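Local coordinates for protein alpha-galactosidase (Lactobacillus brevis, PDB 3MI6) that probably hydrolyses terminal, non-reducing alpha-D-galactose residues from alpha-D-galactosides such as galactose oligosaccharides, galactomannans and galactolipids, at residues Thr441-Phe447 and Asn481-Glu486; Gly636-Ile641 and Ser653-Val657; Tyr679-Lys685 and Leu707-Phe713. All coordinates share one frame; numbering follows the deposited sequence.

Interaction 1: Thr441-Phe447 and Asn481-Glu486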
loop_
_atom_site.group_PDB
_atom_site.type_symbol
_atom_site.label_atom_id
_atom_site.label_comp_id
_atom_site.label_asym_id
_atom_site.label_seq_id
_atom_site.Cartn_x
_atom_site.Cartn_y
_atom_site.Cartn_z
ATOM N N THR D 441 -24.542 -38.399 4.081
ATOM C CA THR D 441 -24.722 -36.985 4.375
ATOM C C THR D 441 -25.417 -36.298 3.206
ATOM O O THR D 441 -24.863 -36.229 2.106
ATOM C CB THR D 441 -23.381 -36.313 4.692
ATOM O OG1 THR D 441 -23.140 -36.374 6.107
ATOM C CG2 THR D 441 -23.392 -34.858 4.232
ATOM N N PRO D 442 -26.649 -35.813 3.440
ATOM C CA PRO D 442 -27.495 -35.214 2.403
ATOM C C PRO D 442 -26.981 -33.859 1.927
ATOM O O PRO D 442 -26.273 -33.138 2.638
ATOM C CB PRO D 442 -28.831 -35.028 3.118
ATOM C CG PRO D 442 -28.453 -34.884 4.556
ATOM C CD PRO D 442 -27.317 -35.832 4.752
ATOM N N GLY D 443 -27.328 -33.522 0.692
ATOM C CA GLY D 443 -27.055 -32.201 0.155
ATOM C C GLY D 443 -28.337 -31.758 -0.496
ATOM O O GLY D 443 -28.797 -32.402 -1.442
ATOM N N ARG D 444 -28.932 -30.687 0.019
ATOM C CA ARG D 444 -30.247 -30.276 -0.451
ATOM C C ARG D 444 -31.156 -31.514 -0.564
ATOM O O ARG D 444 -31.858 -31.694 -1.564
ATOM C CB ARG D 444 -30.142 -29.555 -1.805
ATOM C CG ARG D 444 -31.387 -28.773 -2.188
ATOM C CD ARG D 444 -31.392 -28.334 -3.640
ATOM N NE ARG D 444 -32.658 -27.666 -3.966
ATOM C CZ ARG D 444 -33.026 -27.267 -5.184
ATOM N NH1 ARG D 444 -32.227 -27.471 -6.226
ATOM N NH2 ARG D 444 -34.201 -26.668 -5.364
ATOM N N HIS D 445 -31.098 -32.381 0.448
ATOM C CA HIS D 445 -31.975 -33.557 0.547
ATOM C C HIS D 445 -31.835 -34.547 -0.631
ATOM O O HIS D 445 -32.820 -35.130 -1.085
ATOM C CB HIS D 445 -33.442 -33.119 0.778
ATOM C CG HIS D 445 -33.574 -31.812 1.512
ATOM N ND1 HIS D 445 -33.729 -30.602 0.864
ATOM C CD2 HIS D 445 -33.545 -31.524 2.836
ATOM C CE1 HIS D 445 -33.794 -29.628 1.756
ATOM N NE2 HIS D 445 -33.681 -30.160 2.960
ATOM N N GLN D 446 -30.602 -34.725 -1.112
ATOM C CA GLN D 446 -30.292 -35.614 -2.237
ATOM C C GLN D 446 -28.857 -36.182 -2.174
ATOM O O GLN D 446 -28.035 -35.781 -1.337
ATOM C CB GLN D 446 -30.485 -34.881 -3.559
ATOM C CG GLN D 446 -29.322 -33.974 -3.947
ATOM C CD GLN D 446 -29.725 -32.860 -4.921
ATOM O OE1 GLN D 446 -28.945 -32.480 -5.798
ATOM N NE2 GLN D 446 -30.944 -32.323 -4.756
ATOM N N PHE D 447 -28.558 -37.124 -3.061
ATOM C CA PHE D 447 -27.246 -37.762 -3.092
ATOM C C PHE D 447 -26.834 -37.927 -4.532
ATOM O O PHE D 447 -27.646 -37.690 -5.424
ATOM C CB PHE D 447 -27.321 -39.122 -2.413
ATOM C CG PHE D 447 -27.800 -39.042 -1.010
ATOM C CD1 PHE D 447 -29.156 -38.958 -0.740
ATOM C CD2 PHE D 447 -26.894 -39.001 0.040
ATOM C CE1 PHE D 447 -29.599 -38.854 0.545
ATOM C CE2 PHE D 447 -27.328 -38.903 1.329
ATOM C CZ PHE D 447 -28.685 -38.833 1.587
ATOM N N ASN D 481 -26.817 -29.724 -8.124
ATOM C CA ASN D 481 -27.086 -28.914 -6.936
ATOM C C ASN D 481 -26.525 -29.353 -5.575
ATOM O O ASN D 481 -26.924 -28.817 -4.547
ATOM C CB ASN D 481 -28.594 -28.701 -6.792
ATOM C CG ASN D 481 -29.141 -27.714 -7.799
ATOM O OD1 ASN D 481 -30.110 -27.999 -8.518
ATOM N ND2 ASN D 481 -28.515 -26.545 -7.872
ATOM N N ARG D 482 -25.617 -30.315 -5.541
ATOM C CA ARG D 482 -24.901 -30.566 -4.299
ATOM C C ARG D 482 -23.488 -31.053 -4.561
ATOM O O ARG D 482 -23.148 -31.385 -5.685
ATOM C CB ARG D 482 -25.634 -31.574 -3.428
ATOM C CG ARG D 482 -25.588 -32.980 -3.957
ATOM C CD ARG D 482 -25.790 -33.949 -2.861
ATOM N NE ARG D 482 -24.579 -34.137 -2.076
ATOM C CZ ARG D 482 -24.516 -34.911 -0.996
ATOM N NH1 ARG D 482 -25.602 -35.551 -0.582
ATOM N NH2 ARG D 482 -23.379 -35.048 -0.323
ATOM N N TYR D 483 -22.668 -31.086 -3.520
ATOM C CA TYR D 483 -21.307 -31.604 -3.636
ATOM C C TYR D 483 -21.209 -33.026 -3.062
ATOM O O TYR D 483 -21.756 -33.306 -2.003
ATOM C CB TYR D 483 -20.292 -30.654 -2.976
ATOM C CG TYR D 483 -20.164 -29.333 -3.697
ATOM C CD1 TYR D 483 -19.857 -29.295 -5.053
ATOM C CD2 TYR D 483 -20.345 -28.115 -3.023
ATOM C CE1 TYR D 483 -19.735 -28.086 -5.728
ATOM C CE2 TYR D 483 -20.226 -26.905 -3.684
ATOM C CZ TYR D 483 -19.921 -26.892 -5.045
ATOM O OH TYR D 483 -19.798 -25.692 -5.735
ATOM N N ALA D 484 -20.537 -33.927 -3.772
ATOM C CA ALA D 484 -20.455 -35.305 -3.289
ATOM C C ALA D 484 -19.748 -35.396 -1.936
ATOM O O ALA D 484 -18.954 -34.533 -1.553
ATOM C CB ALA D 484 -19.817 -36.250 -4.320
ATOM N N THR D 485 -20.069 -36.464 -1.222
ATOM C CA THR D 485 -19.704 -36.636 0.168
ATOM C C THR D 485 -19.539 -38.162 0.382
ATOM O O THR D 485 -20.121 -38.971 -0.374
ATOM C CB THR D 485 -20.807 -35.975 1.045
ATOM O OG1 THR D 485 -20.225 -35.007 1.914
ATOM C CG2 THR D 485 -21.587 -36.970 1.847
ATOM N N GLU D 486 -18.721 -38.560 1.356
ATOM C CA GLU D 486 -18.418 -39.984 1.565
ATOM C C GLU D 486 -18.143 -40.739 0.280
ATOM O O GLU D 486 -18.852 -41.668 -0.038
ATOM C CB GLU D 486 -19.571 -40.691 2.269
ATOM C CG GLU D 486 -19.806 -40.232 3.679
ATOM C CD GLU D 486 -21.001 -39.335 3.778
ATOM O OE1 GLU D 486 -21.793 -39.311 2.814
ATOM O OE2 GLU D 486 -21.151 -38.652 4.814
#

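Interaction 2: Gly636-Ile641 and Ser653-Val657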
loop_
_atom_site.group_PDB
_atom_site.type_symbol
_atom_site.label_atom_id
_atom_site.label_comp_id
_atom_site.label_asym_id
_atom_site.label_seq_id
_atom_site.Cartn_x
_atom_site.Cartn_y
_atom_site.Cartn_z
ATOM N N GLY D 636 -19.788 -9.172 -29.589
ATOM C CA GLY D 636 -18.901 -8.031 -29.711
ATOM C C GLY D 636 -17.706 -8.095 -28.786
ATOM O O GLY D 636 -17.755 -8.712 -27.729
ATOM N N LYS D 637 -16.619 -7.456 -29.192
ATOM C CA LYS D 637 -15.396 -7.462 -28.406
ATOM C C LYS D 637 -15.637 -6.711 -27.092
ATOM O O LYS D 637 -16.217 -5.616 -27.080
ATOM C CB LYS D 637 -14.240 -6.849 -29.210
ATOM C CG LYS D 637 -12.890 -6.963 -28.526
ATOM C CD LYS D 637 -11.763 -6.369 -29.356
ATOM C CE LYS D 637 -11.418 -7.275 -30.532
ATOM N NZ LYS D 637 -10.066 -6.931 -31.070
ATOM N N PHE D 638 -15.193 -7.302 -25.987
ATOM C CA PHE D 638 -15.569 -6.823 -24.663
ATOM C C PHE D 638 -14.435 -6.087 -23.967
ATOM O O PHE D 638 -13.355 -6.632 -23.738
ATOM C CB PHE D 638 -16.041 -8.004 -23.804
ATOM C CG PHE D 638 -16.680 -7.617 -22.491
ATOM C CD1 PHE D 638 -15.929 -7.562 -21.324
ATOM C CD2 PHE D 638 -18.041 -7.377 -22.409
ATOM C CE1 PHE D 638 -16.527 -7.233 -20.100
ATOM C CE2 PHE D 638 -18.637 -7.045 -21.189
ATOM C CZ PHE D 638 -17.879 -6.975 -20.035
ATOM N N TYR D 639 -14.702 -4.836 -23.619
ATOM C CA TYR D 639 -13.781 -4.031 -22.831
ATOM C C TYR D 639 -14.358 -3.741 -21.448
ATOM O O TYR D 639 -15.470 -3.233 -21.336
ATOM C CB TYR D 639 -13.557 -2.698 -23.532
ATOM C CG TYR D 639 -12.780 -2.785 -24.817
ATOM C CD1 TYR D 639 -11.397 -2.606 -24.838
ATOM C CD2 TYR D 639 -13.422 -3.019 -26.005
ATOM C CE1 TYR D 639 -10.699 -2.661 -26.014
ATOM C CE2 TYR D 639 -12.735 -3.081 -27.173
ATOM C CZ TYR D 639 -11.380 -2.905 -27.189
ATOM O OH TYR D 639 -10.716 -2.986 -28.400
ATOM N N ARG D 640 -13.594 -4.052 -20.408
ATOM C CA ARG D 640 -13.865 -3.546 -19.071
ATOM C C ARG D 640 -13.269 -2.151 -18.961
ATOM O O ARG D 640 -12.180 -1.897 -19.463
ATOM C CB ARG D 640 -13.224 -4.438 -18.006
ATOM C CG ARG D 640 -13.875 -5.801 -17.807
ATOM C CD ARG D 640 -12.977 -6.697 -16.956
ATOM N NE ARG D 640 -11.692 -6.921 -17.606
ATOM C CZ ARG D 640 -11.397 -7.991 -18.351
ATOM N NH1 ARG D 640 -12.309 -8.949 -18.530
ATOM N NH2 ARG D 640 -10.186 -8.113 -18.908
ATOM N N ILE D 641 -13.971 -1.250 -18.287
ATOM C CA ILE D 641 -13.482 0.102 -18.120
ATOM C C ILE D 641 -13.296 0.376 -16.618
ATOM O O ILE D 641 -12.220 0.113 -16.068
ATOM C CB ILE D 641 -14.437 1.121 -18.857
ATOM C CG1 ILE D 641 -14.374 0.891 -20.370
ATOM C CG2 ILE D 641 -14.102 2.582 -18.553
ATOM C CD1 ILE D 641 -15.427 1.623 -21.152
ATOM N N SER D 653 -18.221 -0.099 -15.190
ATOM C CA SER D 653 -18.616 0.199 -16.554
ATOM C C SER D 653 -17.919 -0.663 -17.566
ATOM O O SER D 653 -16.770 -1.057 -17.380
ATOM C CB SER D 653 -18.375 1.669 -16.879
ATOM O OG SER D 653 -16.991 1.937 -16.997
ATOM N N TRP D 654 -18.624 -0.954 -18.650
ATOM C CA TRP D 654 -18.002 -1.638 -19.766
ATOM C C TRP D 654 -18.599 -1.385 -21.144
ATOM O O TRP D 654 -19.566 -0.622 -21.301
ATOM C CB TRP D 654 -17.837 -3.145 -19.526
ATOM C CG TRP D 654 -18.736 -3.908 -18.576
ATOM C CD1 TRP D 654 -18.333 -4.690 -17.492
ATOM C CD2 TRP D 654 -20.144 -4.047 -18.650
ATOM N NE1 TRP D 654 -19.428 -5.298 -16.886
ATOM C CE2 TRP D 654 -20.548 -4.912 -17.576
ATOM C CE3 TRP D 654 -21.105 -3.528 -19.493
ATOM C CZ2 TRP D 654 -21.864 -5.251 -17.355
ATOM C CZ3 TRP D 654 -22.393 -3.859 -19.271
ATOM C CH2 TRP D 654 -22.774 -4.722 -18.219
ATOM N N GLN D 655 -18.005 -2.039 -22.143
ATOM C CA GLN D 655 -18.315 -1.740 -23.528
ATOM C C GLN D 655 -18.185 -2.971 -24.431
ATOM O O GLN D 655 -17.231 -3.735 -24.313
ATOM C CB GLN D 655 -17.359 -0.647 -24.014
ATOM C CG GLN D 655 -17.852 0.154 -25.202
ATOM C CD GLN D 655 -16.845 1.204 -25.670
ATOM O OE1 GLN D 655 -16.827 1.596 -26.841
ATOM N NE2 GLN D 655 -16.001 1.651 -24.757
ATOM N N VAL D 656 -19.139 -3.160 -25.337
ATOM C CA VAL D 656 -18.958 -4.121 -26.424
ATOM C C VAL D 656 -18.823 -3.391 -27.761
ATOM O O VAL D 656 -19.561 -2.433 -28.026
ATOM C CB VAL D 656 -20.119 -5.122 -26.509
ATOM C CG1 VAL D 656 -20.066 -6.079 -25.356
ATOM C CG2 VAL D 656 -21.443 -4.390 -26.529
ATOM N N VAL D 657 -17.873 -3.841 -28.584
ATOM C CA VAL D 657 -17.561 -3.201 -29.861
ATOM C C VAL D 657 -17.649 -4.219 -31.003
ATOM O O VAL D 657 -17.181 -5.360 -30.880
ATOM C CB VAL D 657 -16.130 -2.573 -29.853
ATOM C CG1 VAL D 657 -15.862 -1.793 -31.118
ATOM C CG2 VAL D 657 -15.926 -1.678 -28.639
#

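Interaction 3: Tyr679-Lys685 and Leu707-Phe713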
loop_
_atom_site.group_PDB
_atom_site.type_symbol
_atom_site.label_atom_id
_atom_site.label_comp_id
_atom_site.label_asym_id
_atom_site.label_seq_id
_atom_site.Cartn_x
_atom_site.Cartn_y
_atom_site.Cartn_z
ATOM N N TYR D 679 -18.225 16.215 -11.708
ATOM C CA TYR D 679 -18.716 16.022 -13.061
ATOM C C TYR D 679 -18.276 14.642 -13.527
ATOM O O TYR D 679 -17.181 14.191 -13.195
ATOM C CB TYR D 679 -18.121 17.073 -14.004
ATOM C CG TYR D 679 -18.746 18.442 -13.973
ATOM C CD1 TYR D 679 -20.124 18.599 -13.818
ATOM C CD2 TYR D 679 -17.962 19.583 -14.145
ATOM C CE1 TYR D 679 -20.703 19.862 -13.813
ATOM C CE2 TYR D 679 -18.521 20.845 -14.144
ATOM C CZ TYR D 679 -19.893 20.984 -13.981
ATOM O OH TYR D 679 -20.456 22.242 -13.985
ATOM N N THR D 680 -19.137 13.980 -14.290
ATOM C CA THR D 680 -18.829 12.657 -14.781
ATOM C C THR D 680 -18.165 12.747 -16.141
ATOM O O THR D 680 -18.675 13.398 -17.052
ATOM C CB THR D 680 -20.094 11.788 -14.931
ATOM O OG1 THR D 680 -20.683 11.560 -13.646
ATOM C CG2 THR D 680 -19.735 10.447 -15.583
ATOM N N ARG D 681 -17.019 12.096 -16.274
ATOM C CA ARG D 681 -16.482 11.860 -17.600
ATOM C C ARG D 681 -16.282 10.378 -17.860
ATOM O O ARG D 681 -15.480 9.720 -17.198
ATOM C CB ARG D 681 -15.184 12.618 -17.855
ATOM C CG ARG D 681 -14.862 12.628 -19.337
ATOM C CD ARG D 681 -13.982 13.756 -19.737
ATOM N NE ARG D 681 -14.384 15.025 -19.164
ATOM C CZ ARG D 681 -13.667 16.127 -19.315
ATOM N NH1 ARG D 681 -12.538 16.080 -20.024
ATOM N NH2 ARG D 681 -14.069 17.265 -18.760
ATOM N N PHE D 682 -17.027 9.872 -18.837
ATOM C CA PHE D 682 -16.889 8.501 -19.294
ATOM C C PHE D 682 -15.865 8.354 -20.432
ATOM O O PHE D 682 -15.966 9.040 -21.437
ATOM C CB PHE D 682 -18.248 7.992 -19.757
ATOM C CG PHE D 682 -18.229 6.557 -20.142
ATOM C CD1 PHE D 682 -17.922 5.588 -19.200
ATOM C CD2 PHE D 682 -18.495 6.172 -21.435
ATOM C CE1 PHE D 682 -17.890 4.260 -19.541
ATOM C CE2 PHE D 682 -18.459 4.847 -21.785
ATOM C CZ PHE D 682 -18.153 3.884 -20.836
ATOM N N TYR D 683 -14.887 7.467 -20.286
ATOM C CA TYR D 683 -13.889 7.282 -21.350
ATOM C C TYR D 683 -14.091 6.010 -22.183
ATOM O O TYR D 683 -13.660 4.924 -21.779
ATOM C CB TYR D 683 -12.469 7.243 -20.778
ATOM C CG TYR D 683 -12.005 8.517 -20.162
ATOM C CD1 TYR D 683 -12.272 8.797 -18.826
ATOM C CD2 TYR D 683 -11.276 9.456 -20.904
ATOM C CE1 TYR D 683 -11.834 9.986 -18.247
ATOM C CE2 TYR D 683 -10.833 10.646 -20.332
ATOM C CZ TYR D 683 -11.119 10.898 -19.008
ATOM O OH TYR D 683 -10.687 12.054 -18.425
ATOM N N PHE D 684 -14.710 6.127 -23.351
ATOM C CA PHE D 684 -14.850 4.957 -24.221
ATOM C C PHE D 684 -13.486 4.323 -24.542
ATOM O O PHE D 684 -12.450 5.009 -24.565
ATOM C CB PHE D 684 -15.580 5.325 -25.514
ATOM C CG PHE D 684 -16.984 5.816 -25.298
ATOM C CD1 PHE D 684 -17.221 7.112 -24.865
ATOM C CD2 PHE D 684 -18.072 4.985 -25.532
ATOM C CE1 PHE D 684 -18.509 7.570 -24.670
ATOM C CE2 PHE D 684 -19.361 5.439 -25.325
ATOM C CZ PHE D 684 -19.581 6.724 -24.890
ATOM N N LYS D 685 -13.494 3.009 -24.762
ATOM C CA LYS D 685 -12.342 2.301 -25.310
ATOM C C LYS D 685 -12.763 1.542 -26.576
ATOM O O LYS D 685 -13.955 1.382 -26.868
ATOM C CB LYS D 685 -11.756 1.311 -24.295
ATOM C CG LYS D 685 -11.797 1.740 -22.839
ATOM C CD LYS D 685 -10.957 2.957 -22.579
ATOM C CE LYS D 685 -9.935 2.693 -21.510
ATOM N NZ LYS D 685 -10.002 3.754 -20.475
ATOM N N LEU D 707 -13.600 10.839 -27.888
ATOM C CA LEU D 707 -14.356 10.023 -26.962
ATOM C C LEU D 707 -13.465 9.148 -26.097
ATOM O O LEU D 707 -13.874 8.730 -25.015
ATOM C CB LEU D 707 -15.353 9.173 -27.717
ATOM C CG LEU D 707 -16.398 10.017 -28.431
ATOM C CD1 LEU D 707 -17.304 9.108 -29.259
ATOM C CD2 LEU D 707 -17.195 10.854 -27.419
HETATM N N MSE D 708 -12.240 8.906 -26.557
HETATM C CA MSE D 708 -11.309 8.013 -25.874
HETATM C C MSE D 708 -10.240 8.704 -25.028
HETATM O O MSE D 708 -9.757 8.129 -24.065
HETATM C CB MSE D 708 -10.605 7.113 -26.888
HETATM C CG MSE D 708 -11.442 5.947 -27.367
HETATM SE SE MSE D 708 -10.393 4.709 -28.472
HETATM C CE MSE D 708 -10.045 5.856 -30.034
ATOM N N ASN D 709 -9.854 9.920 -25.409
ATOM C CA ASN D 709 -8.742 10.612 -24.782
ATOM C C ASN D 709 -9.204 11.788 -23.923
ATOM O O ASN D 709 -8.587 12.100 -22.895
ATOM C CB ASN D 709 -7.792 11.135 -25.856
ATOM C CG ASN D 709 -7.136 10.032 -26.665
ATOM O OD1 ASN D 709 -6.918 8.923 -26.177
ATOM N ND2 ASN D 709 -6.776 10.349 -27.904
ATOM N N ALA D 710 -10.269 12.462 -24.353
ATOM C CA ALA D 710 -10.822 13.567 -23.579
ATOM C C ALA D 710 -11.982 13.072 -22.734
ATOM O O ALA D 710 -12.155 13.491 -21.597
ATOM C CB ALA D 710 -11.281 14.695 -24.484
ATOM N N GLY D 711 -12.778 12.179 -23.306
ATOM C CA GLY D 711 -13.933 11.654 -22.621
ATOM C C GLY D 711 -15.241 12.261 -23.085
ATOM O O GLY D 711 -15.283 13.137 -23.955
ATOM N N TYR D 712 -16.320 11.764 -22.494
ATOM C CA TYR D 712 -17.664 12.218 -22.786
ATOM C C TYR D 712 -18.258 12.699 -21.466
ATOM O O TYR D 712 -18.219 11.990 -20.460
ATOM C CB TYR D 712 -18.481 11.071 -23.375
ATOM C CG TYR D 712 -19.826 11.451 -23.946
ATOM C CD1 TYR D 712 -21.003 10.957 -23.382
ATOM C CD2 TYR D 712 -19.931 12.279 -25.056
ATOM C CE1 TYR D 712 -22.244 11.291 -23.899
ATOM C CE2 TYR D 712 -21.171 12.613 -25.581
ATOM C CZ TYR D 712 -22.320 12.117 -24.992
ATOM O OH TYR D 712 -23.555 12.438 -25.488
ATOM N N PHE D 713 -18.756 13.929 -21.456
ATOM C CA PHE D 713 -19.399 14.453 -20.270
ATOM C C PHE D 713 -20.742 13.755 -20.092
ATOM O O PHE D 713 -21.534 13.654 -21.035
ATOM C CB PHE D 713 -19.594 15.964 -20.388
ATOM C CG PHE D 713 -20.323 16.569 -19.228
ATOM C CD1 PHE D 713 -21.684 16.374 -19.073
ATOM C CD2 PHE D 713 -19.653 17.339 -18.301
ATOM C CE1 PHE D 713 -22.364 16.918 -18.015
ATOM C CE2 PHE D 713 -20.334 17.890 -17.228
ATOM C CZ PHE D 713 -21.695 17.677 -17.089
HETATM O O HOH W 1 -9.636 14.033 -19.882
#

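Interaction 1: Thr441-Phe447 and Asn481-Glu486
Arg-482 sets its CG between its own backbone N and carbonyl carbon (chi1 71°) and bends at chi3 (-79°), a course that carries the guanidinium to the 441-447 loop and brings NH1 to the carbonyls of Thr-441 and Gln-446. The bond from Arg-482 NH1 to Gln-446 O is 2.6 Å long and lies in both the guanidinium and the carbonyl plane. The same NH1 reaches a lone pair of Thr-441 O at 2.9 Å, and NH2 adds a weak bond to the same oxygen. On the other flank, NE and NH2 grip Tyr-483 O side-on, each at 2.9 Å, so the flat group is fixed in rotation by three backbone carbonyls. Gln-446 O also accepts from Gly-443 N, closing the type I' turn Gly-443 to Gln-446; Arg-482 NH1 thus shares this oxygen with the turn. Arg-482 CD slides past Gln-446 CG at 3.7 Å, the two chains running in opposite directions. The loop between strands 417-418 and 447-448, beyond barrel strand 408-413, here meets the loop after the neighbouring barrel strand 475-478 of the TIM barrel, where family 36 enzymes carry their active site. At the turn, Arg-444 extends alongside Asn-481, with guanidinium and amide planes 80° apart. Both are predicted substrate-binding residues, and Asn-481 lies close to Asp-479, the predicted nucleophile. Arg-444 NE forms a salt bridge with Asp-377. At the far end, Glu-486 OE1 takes the N-H of Thr-441 at 3.2 Å on its syn side, while Thr-441 OG1 gives OE2 a weak bond. Thr-441 CB packs on Thr-485 CG2 at 3.4 Å. A second subunit borders this end: its Lys-82 makes a long, weak ion pair with Glu-486, and its Ser-60 and Gly-81 pack on Thr-441 and Thr-485.

Interaction 2: Gly636-Ile641 and Ser653-Val657
Phe-638 puts its CZ over one face of the Trp-654 indole, offset toward the rim and 3.4 Å from Trp-654 CD1; the planes are oblique, 50° apart. A chi1 of -170° turns the Phe-638 ring from its own backbone N toward the partner strand, where CD2 also meets Val-656 CG1 at 3.8 Å. On the reverse face of the sheet, Tyr-639 lays CE2 against Val-657 CG2. At the end of the pairing, Ile-641 packs on Ser-653 and Gln-655. These side chains are positioned by an antiparallel hairpin. Lys-637 and Val-657 form one hydrogen-bonded pair, and Tyr-639 and Gln-655 the next, with Tyr-639 N to Gln-655 O at 2.8 Å and nearly straight (175°). Ile-641 N adds a bond to Ser-653 O. Strand 637-640 is an outermost strand of the C-terminal six-stranded sheet, and strand 663-670 flanks 651-657 on its other side. Further out, Phe-599 meets the Trp-654 ring and Tyr-669 meets it edge-to-face, while Arg-640 forms a salt bridge with Asp-242 and a cation-pi contact with Tyr-565. Main-chain bonds therefore set the register whatever the side chains, and the largely apolar cross-strand contacts add burial but little polar specificity.

Interaction 3: Tyr679-Lys685 and Leu707-Phe713
Phe-713 sets CE2 over one face of the Tyr-679 ring, 3.5 Å from Tyr-679 CD1 and near the rim, with the planes oblique at 59°. A chi1 of 177° swings the Phe-713 ring toward the facing strand. The close-packed interior lies on the other face. There Phe-684 turns its edge to Tyr-712 CB, with CE1 at 3.7 Å, and runs beside Leu-707, whose CB is 4.0 Å from Phe-684 CD1; Phe-682 CE2 sits over the centre of the Phe-684 ring, and Phe-732 and Ile-695 extend this apolar layer. Strands 680-682 and 712-714 form a two-stranded antiparallel sheet within the C-terminal domain, with Phe-682 and Tyr-712 as its hydrogen-bonded pair: Phe-682 N to Tyr-712 O and Tyr-712 N to Phe-682 O are both 2.9 Å. Before strand 712-714 comes Gly-711, whose backbone angles (phi 103°, psi 178°) would press a CB against the preceding carbonyl O, which calls for glycine. A weak bond from Phe-684 N to Leu-707 O ties 679-685 to helix 704-710. The watery side is looser. Here Arg-681 and Tyr-683 meet Ala-710 O, an oxygen whose position is uncertain; Arg-681 NH1 appears to bond it at 3.1 Å, and a water joins it to Tyr-683 OH. Replacing Arg-681 by an alanine removes its aliphatic chain, which is likely to open a gap beside Gly-711 CA and the Tyr-683 ring and to cost the doubtful bond to Ala-710 O. At the Tyr-679 end the third subunit takes part: Tyr-679 OH bonds its Glu-53 N, and its Asn-48 packs on Phe-713.

From the N terminus, interaction 1 comes first, joining two loops of the TIM barrel across a span that holds helix 454-471 and barrel strand 475-478. The chain then completes the barrel and passes into the C-terminal domain, where interaction 2 closes a short hairpin and interaction 3 a loop containing strand 692-695. The three follow in series, neither nested nor crossed. Interaction 1 stands apart, its centre about 39 Å from that of interaction 2 and about 50 Å from that of interaction 3, across the chain's centre. Interactions 2 and 3 touch: Ile-641 and Ser-653 pack on Phe-682, and Gln-655 on Phe-684, joining the hairpin to the two-stranded sheet.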